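Local coordinates for DNA polymerase III, gamma subunit-related protein (Thermotoga maritima, PDB 2GNO) that is probably a DNA-binding relative of the gamma and delta' subunits of bacterial DNA polymerase III, at residues L200-L214 against L243-E255. Numbering follows the deposited sequence.
Sequences LSKGLEGYLACRELL and LLIQRLTRIILHE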
# COMPACT_ATOMS: atom_id res chain seq x y z
N LEU A 200 3.90 13.02 0.55
CA LEU A 200 2.64 12.29 0.66
C LEU A 200 2.26 11.53 -0.63
O LEU A 200 1.19 10.93 -0.67
CB LEU A 200 1.52 13.24 1.08
CG LEU A 200 1.73 14.02 2.39
CD1 LEU A 200 0.56 14.96 2.65
CD2 LEU A 200 1.92 13.09 3.59
N SER A 201 3.12 11.52 -1.65
CA SER A 201 2.83 10.80 -2.91
C SER A 201 2.86 9.29 -2.72
O SER A 201 3.49 8.78 -1.82
CB SER A 201 3.87 11.15 -3.98
OG SER A 201 3.92 12.54 -4.21
N LYS A 202 2.19 8.57 -3.59
CA LYS A 202 2.18 7.12 -3.50
C LYS A 202 3.47 6.55 -4.07
O LYS A 202 4.23 7.22 -4.78
CB LYS A 202 1.01 6.54 -4.29
N GLY A 203 3.73 5.30 -3.72
CA GLY A 203 4.87 4.59 -4.24
C GLY A 203 6.26 5.06 -3.94
O GLY A 203 6.52 5.60 -2.87
N LEU A 204 7.14 4.82 -4.92
CA LEU A 204 8.56 5.12 -4.85
C LEU A 204 8.94 6.55 -4.59
O LEU A 204 9.73 6.80 -3.67
CB LEU A 204 9.28 4.65 -6.13
CG LEU A 204 10.81 4.75 -6.17
CD1 LEU A 204 11.47 3.94 -5.06
CD2 LEU A 204 11.30 4.26 -7.48
N GLU A 205 8.39 7.48 -5.38
CA GLU A 205 8.81 8.87 -5.18
C GLU A 205 8.45 9.37 -3.77
O GLU A 205 9.29 9.99 -3.15
CB GLU A 205 8.42 9.76 -6.37
CG GLU A 205 9.19 11.10 -6.43
CD GLU A 205 9.19 11.76 -7.82
OE1 GLU A 205 8.93 11.07 -8.83
OE2 GLU A 205 9.53 12.96 -7.93
N GLY A 206 7.28 9.03 -3.25
CA GLY A 206 6.91 9.41 -1.90
C GLY A 206 7.86 8.84 -0.84
O GLY A 206 8.19 9.53 0.13
N TYR A 207 8.26 7.59 -1.02
CA TYR A 207 9.18 6.90 -0.11
C TYR A 207 10.55 7.57 -0.09
O TYR A 207 11.09 7.83 0.99
CB TYR A 207 9.26 5.42 -0.51
CG TYR A 207 10.33 4.62 0.19
CD1 TYR A 207 10.45 4.64 1.57
CD2 TYR A 207 11.15 3.75 -0.53
CE1 TYR A 207 11.43 3.89 2.21
CE2 TYR A 207 12.11 2.98 0.10
CZ TYR A 207 12.25 3.06 1.47
OH TYR A 207 13.17 2.26 2.10
N LEU A 208 11.08 7.86 -1.28
CA LEU A 208 12.35 8.54 -1.44
C LEU A 208 12.28 9.96 -0.91
O LEU A 208 13.24 10.43 -0.30
CB LEU A 208 12.85 8.49 -2.91
CG LEU A 208 13.11 7.07 -3.45
CD1 LEU A 208 13.62 7.08 -4.90
CD2 LEU A 208 14.10 6.31 -2.58
N ALA A 209 11.15 10.64 -1.09
CA ALA A 209 11.00 12.00 -0.54
C ALA A 209 10.97 11.93 0.99
O ALA A 209 11.54 12.80 1.65
CB ALA A 209 9.75 12.66 -1.08
N CYS A 210 10.28 10.93 1.54
CA CYS A 210 10.26 10.74 3.01
C CYS A 210 11.67 10.47 3.53
O CYS A 210 12.05 11.04 4.53
CB CYS A 210 9.27 9.69 3.45
SG CYS A 210 7.59 10.34 3.38
N ARG A 211 12.41 9.58 2.87
CA ARG A 211 13.79 9.27 3.25
C ARG A 211 14.64 10.54 3.25
O ARG A 211 15.40 10.78 4.18
CB ARG A 211 14.42 8.22 2.32
CG ARG A 211 13.97 6.79 2.60
CD ARG A 211 14.68 5.74 1.74
NE ARG A 211 16.15 5.78 1.82
CZ ARG A 211 16.99 6.43 1.00
NH1 ARG A 211 16.57 7.17 -0.03
NH2 ARG A 211 18.29 6.36 1.20
N GLU A 212 14.50 11.34 2.19
CA GLU A 212 15.22 12.59 2.06
C GLU A 212 14.85 13.61 3.14
O GLU A 212 15.74 14.29 3.65
CB GLU A 212 14.98 13.18 0.68
CG GLU A 212 15.62 14.53 0.40
CD GLU A 212 17.11 14.52 0.56
OE1 GLU A 212 17.77 13.50 0.27
OE2 GLU A 212 17.63 15.58 0.93
N LEU A 213 13.57 13.74 3.46
CA LEU A 213 13.17 14.68 4.50
C LEU A 213 13.77 14.25 5.85
O LEU A 213 14.20 15.10 6.64
CB LEU A 213 11.65 14.78 4.60
CG LEU A 213 11.14 15.84 5.60
CD1 LEU A 213 11.57 17.24 5.19
CD2 LEU A 213 9.66 15.77 5.82
N LEU A 214 13.79 12.94 6.13
CA LEU A 214 14.36 12.44 7.39
C LEU A 214 15.84 12.72 7.49
O LEU A 214 16.32 13.04 8.59
CB LEU A 214 14.14 10.96 7.57
CG LEU A 214 12.71 10.57 7.86
CD1 LEU A 214 12.53 9.07 7.76
CD2 LEU A 214 12.27 11.08 9.24
N LEU A 243 -0.74 11.50 8.47
CA LEU A 243 -0.22 10.61 7.42
C LEU A 243 1.30 10.65 7.36
O LEU A 243 1.92 9.61 7.24
CB LEU A 243 -0.77 10.99 6.03
CG LEU A 243 -0.27 10.23 4.78
CD1 LEU A 243 -0.36 8.70 4.90
CD2 LEU A 243 -1.01 10.72 3.54
N LEU A 244 1.90 11.85 7.43
CA LEU A 244 3.36 11.98 7.40
C LEU A 244 3.94 11.30 8.65
O LEU A 244 4.92 10.59 8.55
CB LEU A 244 3.78 13.44 7.30
CG LEU A 244 5.26 13.80 7.14
CD1 LEU A 244 5.92 13.14 5.93
CD2 LEU A 244 5.42 15.29 7.07
N ILE A 245 3.32 11.52 9.81
CA ILE A 245 3.78 10.87 11.06
C ILE A 245 3.84 9.36 10.89
O ILE A 245 4.86 8.75 11.19
CB ILE A 245 2.89 11.24 12.26
CG1 ILE A 245 3.16 12.69 12.66
CG2 ILE A 245 3.16 10.31 13.48
CD1 ILE A 245 2.18 13.25 13.64
N GLN A 246 2.76 8.78 10.40
CA GLN A 246 2.69 7.34 10.17
C GLN A 246 3.79 6.85 9.23
O GLN A 246 4.51 5.92 9.56
CB GLN A 246 1.29 6.93 9.64
CG GLN A 246 0.16 7.14 10.64
CD GLN A 246 0.31 6.31 11.90
OE1 GLN A 246 1.02 5.30 11.90
NE2 GLN A 246 -0.36 6.71 12.97
N ARG A 247 3.95 7.53 8.11
CA ARG A 247 4.98 7.14 7.15
C ARG A 247 6.37 7.26 7.69
O ARG A 247 7.17 6.36 7.49
CB ARG A 247 4.90 7.96 5.89
CG ARG A 247 3.66 7.73 5.17
CD ARG A 247 3.60 8.51 3.92
NE ARG A 247 4.57 8.01 2.96
CZ ARG A 247 4.56 8.31 1.67
NH1 ARG A 247 3.62 9.09 1.15
NH2 ARG A 247 5.48 7.79 0.90
N LEU A 248 6.67 8.38 8.36
CA LEU A 248 8.00 8.57 8.91
C LEU A 248 8.29 7.57 10.04
O LEU A 248 9.39 7.03 10.11
CB LEU A 248 8.21 10.02 9.38
CG LEU A 248 8.15 11.11 8.32
CD1 LEU A 248 8.50 12.45 8.95
CD2 LEU A 248 9.09 10.84 7.15
N THR A 249 7.30 7.32 10.90
CA THR A 249 7.44 6.36 12.00
C THR A 249 7.83 5.00 11.45
O THR A 249 8.74 4.37 11.99
CB THR A 249 6.15 6.28 12.82
OG1 THR A 249 5.92 7.55 13.42
CG2 THR A 249 6.25 5.23 13.93
N ARG A 250 7.18 4.57 10.35
CA ARG A 250 7.51 3.30 9.69
C ARG A 250 8.94 3.28 9.16
O ARG A 250 9.67 2.31 9.39
CB ARG A 250 6.49 2.91 8.61
CG ARG A 250 5.15 2.58 9.20
CD ARG A 250 4.11 2.15 8.18
NE ARG A 250 2.83 1.89 8.83
CZ ARG A 250 2.46 0.71 9.33
N ILE A 251 9.37 4.36 8.51
CA ILE A 251 10.74 4.46 7.99
C ILE A 251 11.76 4.48 9.13
O ILE A 251 12.74 3.75 9.09
CB ILE A 251 10.92 5.67 7.04
CG1 ILE A 251 10.09 5.46 5.78
CG2 ILE A 251 12.41 5.85 6.65
CD1 ILE A 251 9.99 6.66 4.88
N ILE A 252 11.52 5.29 10.16
CA ILE A 252 12.43 5.37 11.33
C ILE A 252 12.54 4.00 12.00
O ILE A 252 13.65 3.59 12.36
CB ILE A 252 11.93 6.46 12.35
CG1 ILE A 252 12.01 7.86 11.72
CG2 ILE A 252 12.75 6.44 13.60
CD1 ILE A 252 11.24 8.91 12.44
N LEU A 253 11.42 3.30 12.17
CA LEU A 253 11.44 1.96 12.76
C LEU A 253 12.21 0.97 11.95
O LEU A 253 13.13 0.35 12.45
CB LEU A 253 10.04 1.36 12.96
CG LEU A 253 9.20 1.72 14.17
CD1 LEU A 253 7.87 1.02 14.09
CD2 LEU A 253 9.93 1.28 15.45
N HIS A 254 11.82 0.82 10.68
CA HIS A 254 12.43 -0.17 9.80
C HIS A 254 13.81 0.17 9.27
O HIS A 254 14.50 -0.74 8.84
CB HIS A 254 11.49 -0.52 8.64
CG HIS A 254 10.20 -1.12 9.08
ND1 HIS A 254 9.06 -0.37 9.30
CD2 HIS A 254 9.86 -2.40 9.38
CE1 HIS A 254 8.08 -1.16 9.71
NE2 HIS A 254 8.54 -2.40 9.75
N GLU A 255 14.23 1.44 9.32
CA GLU A 255 15.54 1.83 8.78
C GLU A 255 16.55 2.33 9.84
O GLU A 255 17.28 3.29 9.62
CB GLU A 255 15.34 2.83 7.63
CG GLU A 255 14.34 2.30 6.58
CD GLU A 255 14.28 3.10 5.29
OE1 GLU A 255 15.00 4.11 5.17
OE2 GLU A 255 13.49 2.74 4.41
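Arg247 and Cys210 meet because both first torsions set the leading atom anti to its own carbonyl carbon; a bend at chi3 of Arg247 then lays the guanidinium beside the sulfur. Cys210 SG stands over one face of that group, offset toward its rim, 3.8 Å from Arg247 NE. From the guanidinium, Arg247 NH1 donates to the carbonyl of the turn before helix 203-219, reaching Ser201 O at 3.0 Å with an N-H...O angle of 152°, the donor tilted from the carbonyl plane. Arg247 NH2 lies against the Gly206 backbone, where a beta carbon would collide with it. Replacing Arg247 by an alanine removes the guanidinium, which would probably leave Ser201 O without this donor and the Cys210 sulfur without the group it stands over.

Further along, the packing is apolar and interlocked: Cys210 is a knob among Leu244, Arg247, Leu248 and Ile251, while Ile251 fits among Tyr207, Cys210, Arg211 and Leu214. Ile251 CD1 comes to 3.4 Å from Cys210 CB, and its other branch, CG2, is equally near Leu214 CD1, both tighter than usual carbon contacts. Leu214 also slides past Leu248 in the opposite direction, Leu214 CG to Leu248 CD2 3.7 Å.

Glu255, just past the helix end, sends OE2 to the ring edge of Tyr207 and accepts a hydrogen bond there; Tyr207 OH to Glu255 OE2 is 2.4 Å, a length too short to be trusted. Ring and carboxylate planes stand 85° apart. Glu255 OE1 makes a long salt bridge to Arg211 NE (3.9 Å), and Tyr207 OH is also hydrogen-bonded to Leu161 N. Segments 203-214 and 243-254, axes 10.2 Å apart and crossing at -75°, form a steep knobs-into-holes pair that joins helices 203-219 and 239-254 in the all-helical part of the chain, apart from the five-stranded parallel sheet; 243-255 falls in the gamma subunit-related C-terminal domain.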